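Local coordinates for extracellular solute-binding protein family 1 (PDB 4R2F) that binds the glucose disaccharide laminaribiose and probably delivers it, as the extracellular solute-binding component, to a bacterial sugar transporter, at residues L214-K223 with A377-T385; L241-I250 with V407-K415. All blocks are in the same frame, centred on the assembly; numbering follows the deposited sequence.

Contact 1 (L214-K223 with A377-T385); sequences LNNGGGVFTK and AKTFASQGT
Phe221 and the Ser382-Gln383 peptide, just past the Thr379-Ser382 type I turn, are joined by a reciprocal pair of backbone hydrogen bonds. Phe221 N gives its proton to Ser382 O at 3.2 Å, tilted a little from the carbonyl plane. The return bond is shorter and nearly straight: Gln383 N reaches Phe221 O at 2.9 Å, with 173° at the hydrogen, yet it comes from above that carbonyl's plane. The peptide between Ser382 and Gln383 is cis, which places its C=O and N-H on the same side, where both can pair with Phe221.

Around this pair the packing is close. The Phe221 ring turns its edge to the turn, and CE1 lies 3.3 Å from Phe380 O, near the ring plane; Val220 CG1 lies over one face toward the rim, and Leu391 and Leu394 of helix 389-396 also touch the side chain. A water bridges the two loops, accepting from Val220 N and donating to both Phe380 O and Ser382 O. Leu214, at the end of helix 204-215, presses CD2 against Ser382 CB at 3.4 Å, tighter than usual for two carbons. With CG anti to the carbonyl carbon (chi1 -62°), its CD1 is directed to Lys378 and Thr379. Gly219 belongs here too, since a side chain on it would run into Ser382 O. Gln383 lays CG 3.3 Å from Phe221 O and extends along Gly217 and Gly218.

The outer side is looser. The poorly ordered Lys223 side chain only grazes Gln383, while Lys223 O meets Gly384 CA at 3.6 Å. Phe380, meanwhile, carries its ring towards a bound glucose. Buried carbonyls satisfied by main-chain N-H groups and one water imply that backbone shape, more than side-chain charge, fixes this turn beside the sugar pocket.

Contact 2 (L241-I250 with V407-K415); sequences LLELVSNGVI and VLTGKTDAK
Two helix ends, each closed by a glycine, meet here: the last turns of helix 232-246 pack against the corner that links helix 398-408 to helix 414-428. Leu242 reaches farthest into that corner. Its CG stands anti to the carbonyl carbon (chi1 -69°), which sends the fork between the two helices opposite: CD2 lies 3.6 Å from Val407 O and also touches Gly410 CA, whereas CD1 comes up to the start of the next helix, 3.7 Å from Ala414 N and 4.0 Å from Ala414 CB. Replacing Leu242 by an alanine removes the whole fork and would probably leave a gap between Val407 and Ala414, with the corner less firmly held to the helix.

One turn on, Val245 sets both branches against backbone carbonyls, CG2 at 3.5 Å from Val407 O and CG1 at 3.7 Å from Leu408 O. Both helix ends carry a Schellman motif, with Gly248 ending helix 232-246 and Gly410 ending helix 398-408 at positive phi; in the second, Gly410 N bonds back to Val407 O, the same oxygen that the methyls of Leu242 and Val245 approach. Asp413 then provides the N-cap of helix 414-428 and bonds to the hydroxyl of Ser416, so the chain turns from one capped end to another within a few residues.

Deeper in, the contact is wholly apolar. Leu241 CB meets Val407 CG1 at 3.9 Å, and Met209 of helix 204-215 touches both residues. Beyond the glycine turn, Ile250 and Leu408 cross at about a right angle, Ile250 CD1 and CG2 both 4.1 Å from Leu408 CD2. Towards solvent the contact thins to Gly410 and the backbone of Thr412, beside the exposed Thr409.

How the contacts relate
Both contacts tie the central part of the chain to its C-terminal region, and each includes a helix end closed by a Schellman glycine; helices 204-215 and 232-246 follow each other in sequence. Both are partly buried, but more of contact 2's touching residues are exposed. Contact 1, its centre about 15 Å from the centre of the chain, lies beside the sugar site and is held by main-chain hydrogen bonds and a water. Contact 2, its centre about 23 Å from that point, has no hydrogen bond across it and relies on aliphatic side chains. The two do not touch, yet helix 204-215 serves both, ending in contact 1 and giving Met209, which touches Leu241, Val407 and Leu408 of contact 2.

Contact 1 (L214-K223 with A377-T385)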
ATOM      1  N   LEU A 214      -3.591  -4.826  13.247  1.00 31.75           N
ATOM      2  CA  LEU A 214      -4.034  -6.095  12.633  1.00 29.64           C
ATOM      3  C   LEU A 214      -3.260  -7.287  13.159  1.00 33.11           C
ATOM      4  O   LEU A 214      -3.828  -8.329  13.452  1.00 37.83           O
ATOM      5  CB  LEU A 214      -3.906  -6.020  11.114  1.00 28.77           C
ATOM      6  CG  LEU A 214      -4.759  -4.956  10.435  1.00 34.42           C
ATOM      7  CD1 LEU A 214      -4.573  -5.080   8.935  1.00 39.41           C
ATOM      8  CD2 LEU A 214      -6.222  -5.058  10.790  1.00 41.78           C
ATOM      9  N   ASN A 215      -1.957  -7.097  13.330  1.00 31.51           N
ATOM     10  CA  ASN A 215      -1.084  -8.127  13.857  1.00 26.95           C
ATOM     11  C   ASN A 215      -1.463  -8.545  15.280  1.00 33.12           C
ATOM     12  O   ASN A 215      -1.174  -9.654  15.686  1.00 33.79           O
ATOM     13  CB  ASN A 215       0.352  -7.623  13.787  1.00 36.31           C
ATOM     14  CG  ASN A 215       1.395  -8.715  13.886  1.00 45.53           C
ATOM     15  OD1 ASN A 215       1.126  -9.860  14.251  1.00 42.13           O
ATOM     16  ND2 ASN A 215       2.620  -8.345  13.565  1.00 46.19           N
ATOM     17  N   ASN A 216      -2.141  -7.687  16.028  1.00 32.26           N
ATOM     18  CA  ASN A 216      -2.592  -8.063  17.361  1.00 36.24           C
ATOM     19  C   ASN A 216      -4.072  -8.427  17.431  1.00 41.28           C
ATOM     20  O   ASN A 216      -4.673  -8.359  18.509  1.00 35.65           O
ATOM     21  CB  ASN A 216      -2.327  -6.907  18.318  1.00 34.16           C
ATOM     22  CG  ASN A 216      -2.307  -7.338  19.778  1.00 28.88           C
ATOM     23  OD1 ASN A 216      -1.896  -8.451  20.113  1.00 42.71           O
ATOM     24  ND2 ASN A 216      -2.701  -6.420  20.661  1.00 39.38           N
ATOM     25  N   GLY A 217      -4.665  -8.812  16.302  1.00 37.43           N
ATOM     26  CA  GLY A 217      -6.074  -9.178  16.271  1.00 41.05           C
ATOM     27  C   GLY A 217      -7.007  -7.983  16.357  1.00 46.27           C
ATOM     28  O   GLY A 217      -8.184  -8.147  16.581  1.00 35.76           O
ATOM     29  N   GLY A 218      -6.485  -6.777  16.167  1.00 39.64           N
ATOM     30  CA  GLY A 218      -7.296  -5.558  16.224  1.00 30.23           C
ATOM     31  C   GLY A 218      -7.701  -5.080  14.867  1.00 36.83           C
ATOM     32  O   GLY A 218      -7.933  -5.883  13.973  1.00 41.30           O
ATOM     33  N   GLY A 219      -7.804  -3.764  14.724  1.00 32.33           N
ATOM     34  CA  GLY A 219      -8.255  -3.134  13.497  1.00 29.99           C
ATOM     35  C   GLY A 219      -9.101  -1.930  13.755  1.00 32.67           C
ATOM     36  O   GLY A 219      -9.582  -1.723  14.867  1.00 38.08           O
ATOM     37  N   VAL A 220      -9.276  -1.108  12.733  1.00 33.98           N
ATOM     38  CA  VAL A 220     -10.072   0.095  12.883  1.00 34.54           C
ATOM     39  C   VAL A 220     -11.572  -0.207  13.047  1.00 42.56           C
ATOM     40  O   VAL A 220     -12.300   0.582  13.663  1.00 34.72           O
ATOM     41  CB  VAL A 220      -9.850   1.047  11.692  1.00 37.75           C
ATOM     42  CG1 VAL A 220     -10.813   2.216  11.752  1.00 31.66           C
ATOM     43  CG2 VAL A 220      -8.393   1.515  11.639  1.00 36.18           C
ATOM     44  N   PHE A 221     -12.028  -1.330  12.493  1.00 40.89           N
ATOM     45  CA  PHE A 221     -13.459  -1.619  12.409  1.00 37.45           C
ATOM     46  C   PHE A 221     -13.840  -2.933  13.079  1.00 32.76           C
ATOM     47  O   PHE A 221     -13.016  -3.852  13.238  1.00 36.54           O
ATOM     48  CB  PHE A 221     -13.943  -1.656  10.945  1.00 31.82           C
ATOM     49  CG  PHE A 221     -13.635  -0.426  10.157  1.00 34.77           C
ATOM     50  CD1 PHE A 221     -12.466  -0.336   9.392  1.00 28.92           C
ATOM     51  CD2 PHE A 221     -14.533   0.628  10.114  1.00 38.28           C
ATOM     52  CE1 PHE A 221     -12.202   0.812   8.652  1.00 33.30           C
ATOM     53  CE2 PHE A 221     -14.269   1.757   9.373  1.00 33.20           C
ATOM     54  CZ  PHE A 221     -13.103   1.853   8.636  1.00 41.92           C
ATOM     55  N   THR A 222     -15.118  -3.021  13.476  1.00 43.17           N
ATOM     56  CA  THR A 222     -15.716  -4.297  13.884  1.00 56.47           C
ATOM     57  C   THR A 222     -15.981  -5.149  12.649  1.00 45.30           C
ATOM     58  O   THR A 222     -16.004  -4.629  11.517  1.00 38.20           O
ATOM     59  CB  THR A 222     -17.092  -4.094  14.569  1.00 47.64           C
ATOM     60  OG1 THR A 222     -17.974  -3.395  13.676  1.00 50.54           O
ATOM     61  CG2 THR A 222     -16.959  -3.320  15.867  1.00 57.06           C
ATOM     62  N   LYS A 223     -16.228  -6.438  12.882  1.00 47.26           N
ATOM     63  CA  LYS A 223     -16.743  -7.364  11.852  1.00 43.02           C
ATOM     64  C   LYS A 223     -17.839  -6.776  10.951  1.00 52.45           C
ATOM     65  O   LYS A 223     -17.872  -7.057   9.745  1.00 41.87           O
ATOM     66  CB  LYS A 223     -17.263  -8.630  12.524  1.00 73.82           C
ATOM     67  CG  LYS A 223     -16.177  -9.629  12.885  1.00 92.81           C
ATOM     68  CD  LYS A 223     -16.247 -10.859  11.997  1.00109.64           C
ATOM     69  CE  LYS A 223     -17.438 -11.722  12.382  1.00 95.58           C
ATOM     70  NZ  LYS A 223     -17.329 -13.070  11.780  1.00120.19           N
ATOM     71  N   ALA A 377      -3.089 -12.095   4.777  1.00 27.58           N
ATOM     72  CA  ALA A 377      -3.268 -10.713   4.375  1.00 32.77           C
ATOM     73  C   ALA A 377      -4.652 -10.165   4.726  1.00 31.96           C
ATOM     74  O   ALA A 377      -5.642 -10.828   4.533  1.00 34.14           O
ATOM     75  CB  ALA A 377      -3.041 -10.595   2.882  1.00 32.88           C
ATOM     76  N   LYS A 378      -4.701  -8.927   5.215  1.00 30.21           N
ATOM     77  CA  LYS A 378      -5.952  -8.217   5.513  1.00 31.38           C
ATOM     78  C   LYS A 378      -5.843  -6.763   5.039  1.00 28.98           C
ATOM     79  O   LYS A 378      -4.738  -6.231   4.873  1.00 31.25           O
ATOM     80  CB  LYS A 378      -6.189  -8.248   7.011  1.00 40.15           C
ATOM     81  CG  LYS A 378      -6.629  -9.613   7.541  1.00 48.91           C
ATOM     82  CD  LYS A 378      -6.433  -9.673   9.049  1.00 64.48           C
ATOM     83  CE  LYS A 378      -7.003 -10.937   9.683  1.00 54.92           C
ATOM     84  NZ  LYS A 378      -8.433 -10.768  10.049  1.00 91.62           N
ATOM     85  N   THR A 379      -6.975  -6.118   4.810  1.00 31.08           N
ATOM     86  CA  THR A 379      -6.980  -4.742   4.378  1.00 25.89           C
ATOM     87  C   THR A 379      -7.360  -3.825   5.533  1.00 30.61           C
ATOM     88  O   THR A 379      -7.670  -4.264   6.635  1.00 34.64           O
ATOM     89  CB  THR A 379      -7.967  -4.486   3.212  1.00 34.58           C
ATOM     90  OG1 THR A 379      -9.333  -4.529   3.694  1.00 31.33           O
ATOM     91  CG2 THR A 379      -7.745  -5.480   2.065  1.00 38.09           C
ATOM     92  N   PHE A 380      -7.345  -2.536   5.249  1.00 26.89           N
ATOM     93  CA  PHE A 380      -7.857  -1.514   6.170  1.00 28.47           C
ATOM     94  C   PHE A 380      -9.310  -1.755   6.629  1.00 31.84           C
ATOM     95  O   PHE A 380      -9.713  -1.173   7.625  1.00 28.41           O
ATOM     96  CB  PHE A 380      -7.805  -0.149   5.489  1.00 29.44           C
ATOM     97  CG  PHE A 380      -6.476   0.582   5.600  1.00 26.98           C
ATOM     98  CD1 PHE A 380      -5.303  -0.033   6.022  1.00 30.60           C
ATOM     99  CD2 PHE A 380      -6.419   1.913   5.218  1.00 29.55           C
ATOM    100  CE1 PHE A 380      -4.117   0.688   6.092  1.00 29.99           C
ATOM    101  CE2 PHE A 380      -5.239   2.635   5.301  1.00 36.67           C
ATOM    102  CZ  PHE A 380      -4.095   2.019   5.724  1.00 32.83           C
ATOM    103  N   ALA A 381     -10.104  -2.552   5.896  1.00 26.65           N
ATOM    104  CA  ALA A 381     -11.498  -2.846   6.308  1.00 29.60           C
ATOM    105  C   ALA A 381     -11.601  -3.686   7.572  1.00 36.84           C
ATOM    106  O   ALA A 381     -12.652  -3.722   8.231  1.00 36.18           O
ATOM    107  CB  ALA A 381     -12.260  -3.538   5.176  1.00 30.20           C
ATOM    108  N   SER A 382     -10.524  -4.382   7.902  1.00 29.89           N
ATOM    109  CA  SER A 382     -10.525  -5.308   9.016  1.00 35.90           C
ATOM    110  C   SER A 382     -11.009  -4.620  10.278  1.00 38.02           C
ATOM    111  O   SER A 382     -10.626  -3.492  10.564  1.00 38.76           O
ATOM    112  CB  SER A 382      -9.131  -5.885   9.251  1.00 33.41           C
ATOM    113  OG  SER A 382      -8.779  -6.757   8.195  1.00 75.15           O
ATOM    114  N   GLN A 383     -11.858  -5.299  11.025  1.00 32.46           N
ATOM    115  CA  GLN A 383     -12.159  -6.728  10.845  1.00 45.40           C
ATOM    116  C   GLN A 383     -13.338  -7.039   9.916  1.00 53.74           C
ATOM    117  O   GLN A 383     -13.764  -8.173   9.837  1.00 33.63           O
ATOM    118  CB  GLN A 383     -12.481  -7.355  12.201  1.00 46.67           C
ATOM    119  CG  GLN A 383     -11.604  -6.870  13.333  1.00 57.80           C
ATOM    120  CD  GLN A 383     -11.257  -7.985  14.282  1.00127.76           C
ATOM    121  OE1 GLN A 383     -10.343  -8.774  14.030  1.00104.23           O
ATOM    122  NE2 GLN A 383     -11.992  -8.068  15.378  1.00 59.75           N
ATOM    123  N   GLY A 384     -13.909  -6.033   9.275  1.00 33.76           N
ATOM    124  CA  GLY A 384     -14.795  -6.263   8.148  1.00 37.40           C
ATOM    125  C   GLY A 384     -13.999  -6.723   6.941  1.00 31.29           C
ATOM    126  O   GLY A 384     -12.768  -6.849   6.992  1.00 31.77           O
ATOM    127  N   THR A 385     -14.717  -6.986   5.856  1.00 33.96           N
ATOM    128  CA  THR A 385     -14.122  -7.425   4.598  1.00 35.95           C
ATOM    129  C   THR A 385     -14.489  -6.500   3.451  1.00 34.23           C
ATOM    130  O   THR A 385     -13.639  -6.144   2.628  1.00 31.54           O
ATOM    131  CB  THR A 385     -14.577  -8.857   4.271  1.00 38.48           C
ATOM    132  OG1 THR A 385     -14.064  -9.739   5.274  1.00 41.96           O
ATOM    133  CG2 THR A 385     -14.072  -9.313   2.891  1.00 41.75           C
TER
HETATM  134  O   HOH W   1      -8.471  -1.795  10.053  1.00 30.67           O

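Contact 2 (L241-I250 with V407-K415)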
ATOM      1  N   LEU A 241       4.279   0.099  20.006  1.00 33.61           N
ATOM      2  CA  LEU A 241       4.945   1.079  19.162  1.00 34.26           C
ATOM      3  C   LEU A 241       5.583   2.190  19.999  1.00 40.22           C
ATOM      4  O   LEU A 241       6.736   2.547  19.789  1.00 35.03           O
ATOM      5  CB  LEU A 241       3.963   1.649  18.148  1.00 29.59           C
ATOM      6  CG  LEU A 241       3.613   0.629  17.049  1.00 38.30           C
ATOM      7  CD1 LEU A 241       2.321   0.957  16.325  1.00 36.13           C
ATOM      8  CD2 LEU A 241       4.760   0.490  16.067  1.00 39.22           C
ATOM      9  N   LEU A 242       4.845   2.716  20.963  1.00 35.16           N
ATOM     10  CA  LEU A 242       5.409   3.714  21.888  1.00 30.43           C
ATOM     11  C   LEU A 242       6.632   3.213  22.641  1.00 30.23           C
ATOM     12  O   LEU A 242       7.573   3.973  22.865  1.00 37.11           O
ATOM     13  CB  LEU A 242       4.358   4.170  22.879  1.00 30.40           C
ATOM     14  CG  LEU A 242       3.235   4.996  22.277  1.00 31.84           C
ATOM     15  CD1 LEU A 242       2.088   5.136  23.291  1.00 43.29           C
ATOM     16  CD2 LEU A 242       3.758   6.358  21.845  1.00 38.14           C
ATOM     17  N   GLU A 243       6.641   1.928  22.987  1.00 30.82           N
ATOM     18  CA  GLU A 243       7.777   1.328  23.622  1.00 37.74           C
ATOM     19  C   GLU A 243       8.949   1.211  22.644  1.00 43.30           C
ATOM     20  O   GLU A 243      10.085   1.406  23.028  1.00 34.75           O
ATOM     21  CB  GLU A 243       7.400  -0.046  24.148  1.00 39.48           C
ATOM     22  CG  GLU A 243       8.286  -0.548  25.264  1.00 47.96           C
ATOM     23  CD  GLU A 243       7.859  -1.922  25.745  1.00111.60           C
ATOM     24  OE1 GLU A 243       8.564  -2.500  26.595  1.00 64.99           O
ATOM     25  OE2 GLU A 243       6.824  -2.439  25.266  1.00 68.17           O
ATOM     26  N   LEU A 244       8.690   0.846  21.393  1.00 29.51           N
ATOM     27  CA  LEU A 244       9.755   0.874  20.392  1.00 36.56           C
ATOM     28  C   LEU A 244      10.344   2.292  20.227  1.00 32.72           C
ATOM     29  O   LEU A 244      11.573   2.451  20.113  1.00 31.96           O
ATOM     30  CB  LEU A 244       9.269   0.364  19.055  1.00 35.16           C
ATOM     31  CG  LEU A 244       8.853  -1.092  18.968  1.00 40.16           C
ATOM     32  CD1 LEU A 244       8.494  -1.391  17.529  1.00 39.89           C
ATOM     33  CD2 LEU A 244       9.947  -2.016  19.459  1.00 41.02           C
ATOM     34  N   VAL A 245       9.474   3.310  20.266  1.00 28.60           N
ATOM     35  CA  VAL A 245       9.897   4.717  20.191  1.00 32.51           C
ATOM     36  C   VAL A 245      10.729   5.151  21.402  1.00 40.14           C
ATOM     37  O   VAL A 245      11.796   5.763  21.236  1.00 35.48           O
ATOM     38  CB  VAL A 245       8.712   5.691  19.989  1.00 32.15           C
ATOM     39  CG1 VAL A 245       9.171   7.150  20.081  1.00 33.13           C
ATOM     40  CG2 VAL A 245       8.041   5.463  18.627  1.00 31.09           C
ATOM     41  N   SER A 246      10.279   4.814  22.606  1.00 37.87           N
ATOM     42  CA  SER A 246      11.005   5.223  23.838  1.00 34.59           C
ATOM     43  C   SER A 246      12.348   4.512  23.997  1.00 39.15           C
ATOM     44  O   SER A 246      13.255   5.051  24.578  1.00 36.44           O
ATOM     45  CB  SER A 246      10.148   4.997  25.096  1.00 49.01           C
ATOM     46  OG  SER A 246       9.839   3.631  25.256  1.00 60.55           O
ATOM     47  N   ASN A 247      12.450   3.293  23.486  1.00 42.26           N
ATOM     48  CA  ASN A 247      13.685   2.513  23.545  1.00 35.30           C
ATOM     49  C   ASN A 247      14.669   2.803  22.388  1.00 33.44           C
ATOM     50  O   ASN A 247      15.752   2.225  22.346  1.00 42.04           O
ATOM     51  CB  ASN A 247      13.338   1.000  23.580  1.00 40.35           C
ATOM     52  CG  ASN A 247      12.895   0.527  24.962  1.00 62.25           C
ATOM     53  OD1 ASN A 247      13.721   0.177  25.782  1.00 62.45           O
ATOM     54  ND2 ASN A 247      11.591   0.497  25.215  1.00 43.09           N
ATOM     55  N   GLY A 248      14.278   3.664  21.450  1.00 33.33           N
ATOM     56  CA  GLY A 248      15.112   4.032  20.307  1.00 39.51           C
ATOM     57  C   GLY A 248      15.254   2.932  19.269  1.00 41.65           C
ATOM     58  O   GLY A 248      16.183   2.945  18.493  1.00 34.47           O
ATOM     59  N   VAL A 249      14.361   1.953  19.282  1.00 30.63           N
ATOM     60  CA  VAL A 249      14.324   0.904  18.238  1.00 33.77           C
ATOM     61  C   VAL A 249      13.745   1.502  16.955  1.00 24.01           C
ATOM     62  O   VAL A 249      14.214   1.234  15.842  1.00 32.83           O
ATOM     63  CB  VAL A 249      13.494  -0.299  18.723  1.00 35.15           C
ATOM     64  CG1 VAL A 249      13.234  -1.305  17.603  1.00 38.71           C
ATOM     65  CG2 VAL A 249      14.205  -0.950  19.907  1.00 36.02           C
ATOM     66  N   ILE A 250      12.704   2.304  17.130  1.00 31.50           N
ATOM     67  CA  ILE A 250      12.306   3.243  16.105  1.00 31.61           C
ATOM     68  C   ILE A 250      13.195   4.466  16.273  1.00 31.52           C
ATOM     69  O   ILE A 250      13.390   4.960  17.390  1.00 34.42           O
ATOM     70  CB  ILE A 250      10.798   3.585  16.211  1.00 26.04           C
ATOM     71  CG1 ILE A 250       9.971   2.356  15.776  1.00 26.57           C
ATOM     72  CG2 ILE A 250      10.458   4.797  15.372  1.00 37.11           C
ATOM     73  CD1 ILE A 250       8.461   2.495  15.935  1.00 35.68           C
ATOM     74  N   VAL A 407       2.280   9.094  17.452  1.00 27.73           N
ATOM     75  CA  VAL A 407       2.856   7.880  18.014  1.00 30.25           C
ATOM     76  C   VAL A 407       4.376   7.849  17.804  1.00 25.66           C
ATOM     77  O   VAL A 407       5.141   7.493  18.714  1.00 33.40           O
ATOM     78  CB  VAL A 407       2.193   6.629  17.411  1.00 32.47           C
ATOM     79  CG1 VAL A 407       2.905   5.370  17.858  1.00 31.74           C
ATOM     80  CG2 VAL A 407       0.721   6.571  17.797  1.00 36.17           C
ATOM     81  N   LEU A 408       4.807   8.222  16.604  1.00 30.99           N
ATOM     82  CA  LEU A 408       6.216   8.110  16.243  1.00 31.73           C
ATOM     83  C   LEU A 408       7.100   9.139  16.985  1.00 36.37           C
ATOM     84  O   LEU A 408       8.322   9.002  17.003  1.00 31.24           O
ATOM     85  CB  LEU A 408       6.392   8.218  14.720  1.00 30.75           C
ATOM     86  CG  LEU A 408       5.964   7.019  13.861  1.00 23.93           C
ATOM     87  CD1 LEU A 408       6.330   7.244  12.413  1.00 40.38           C
ATOM     88  CD2 LEU A 408       6.538   5.694  14.360  1.00 35.92           C
ATOM     89  N   THR A 409       6.477  10.151  17.599  1.00 37.48           N
ATOM     90  CA  THR A 409       7.180  11.084  18.514  1.00 31.19           C
ATOM     91  C   THR A 409       6.909  10.871  20.002  1.00 32.49           C
ATOM     92  O   THR A 409       7.404  11.640  20.837  1.00 34.49           O
ATOM     93  CB  THR A 409       6.843  12.550  18.199  1.00 30.50           C
ATOM     94  OG1 THR A 409       5.421  12.730  18.171  1.00 33.83           O
ATOM     95  CG2 THR A 409       7.442  12.965  16.877  1.00 39.26           C
ATOM     96  N   GLY A 410       6.130   9.840  20.337  1.00 41.80           N
ATOM     97  CA  GLY A 410       5.697   9.577  21.708  1.00 30.85           C
ATOM     98  C   GLY A 410       5.083  10.783  22.415  1.00 29.82           C
ATOM     99  O   GLY A 410       5.330  11.035  23.602  1.00 33.36           O
ATOM    100  N   LYS A 411       4.289  11.537  21.669  1.00 26.87           N
ATOM    101  CA  LYS A 411       3.776  12.811  22.143  1.00 42.98           C
ATOM    102  C   LYS A 411       2.714  12.637  23.226  1.00 42.71           C
ATOM    103  O   LYS A 411       2.512  13.527  24.035  1.00 35.66           O
ATOM    104  CB  LYS A 411       3.220  13.606  20.959  1.00 28.63           C
ATOM    105  CG  LYS A 411       3.110  15.091  21.187  1.00 72.03           C
ATOM    106  CD  LYS A 411       4.479  15.735  21.280  1.00 42.75           C
ATOM    107  CE  LYS A 411       4.361  17.185  20.911  1.00 39.20           C
ATOM    108  NZ  LYS A 411       5.313  18.010  21.661  1.00 39.27           N
ATOM    109  N   THR A 412       2.064  11.481  23.270  1.00 34.43           N
ATOM    110  CA  THR A 412       1.027  11.230  24.254  1.00 27.21           C
ATOM    111  C   THR A 412       0.890   9.742  24.503  1.00 38.59           C
ATOM    112  O   THR A 412       1.640   8.942  23.946  1.00 38.74           O
ATOM    113  CB  THR A 412      -0.311  11.874  23.844  1.00 38.98           C
ATOM    114  OG1 THR A 412      -1.191  11.856  24.974  1.00 35.81           O
ATOM    115  CG2 THR A 412      -0.956  11.123  22.693  1.00 43.96           C
ATOM    116  N   ASP A 413      -0.033   9.378  25.385  1.00 32.56           N
ATOM    117  CA  ASP A 413      -0.241   7.980  25.734  1.00 35.27           C
ATOM    118  C   ASP A 413      -1.185   7.312  24.707  1.00 26.46           C
ATOM    119  O   ASP A 413      -1.864   7.989  23.923  1.00 34.20           O
ATOM    120  CB  ASP A 413      -0.799   7.845  27.152  1.00 39.88           C
ATOM    121  CG  ASP A 413      -2.193   8.414  27.271  1.00 52.78           C
ATOM    122  OD1 ASP A 413      -2.333   9.658  27.347  1.00 38.35           O
ATOM    123  OD2 ASP A 413      -3.147   7.616  27.257  1.00 43.53           O
ATOM    124  N   ALA A 414      -1.201   5.990  24.728  1.00 34.50           N
ATOM    125  CA  ALA A 414      -1.861   5.195  23.669  1.00 33.76           C
ATOM    126  C   ALA A 414      -3.349   5.501  23.581  1.00 35.22           C
ATOM    127  O   ALA A 414      -3.881   5.819  22.508  1.00 38.31           O
ATOM    128  CB  ALA A 414      -1.625   3.712  23.928  1.00 44.09           C
ATOM    129  N   LYS A 415      -4.009   5.437  24.732  1.00 34.33           N
ATOM    130  CA  LYS A 415      -5.446   5.747  24.808  1.00 39.47           C
ATOM    131  C   LYS A 415      -5.771   7.133  24.284  1.00 35.59           C
ATOM    132  O   LYS A 415      -6.715   7.287  23.502  1.00 38.83           O
ATOM    133  CB  LYS A 415      -5.975   5.565  26.246  1.00 49.22           C
ATOM    134  CG  LYS A 415      -6.389   4.131  26.564  1.00 66.84           C
ATOM    135  CD  LYS A 415      -6.080   3.698  27.992  1.00 86.04           C
ATOM    136  CE  LYS A 415      -6.812   2.406  28.326  1.00 99.65           C
ATOM    137  NZ  LYS A 415      -6.109   1.610  29.365  1.00106.04           N
TER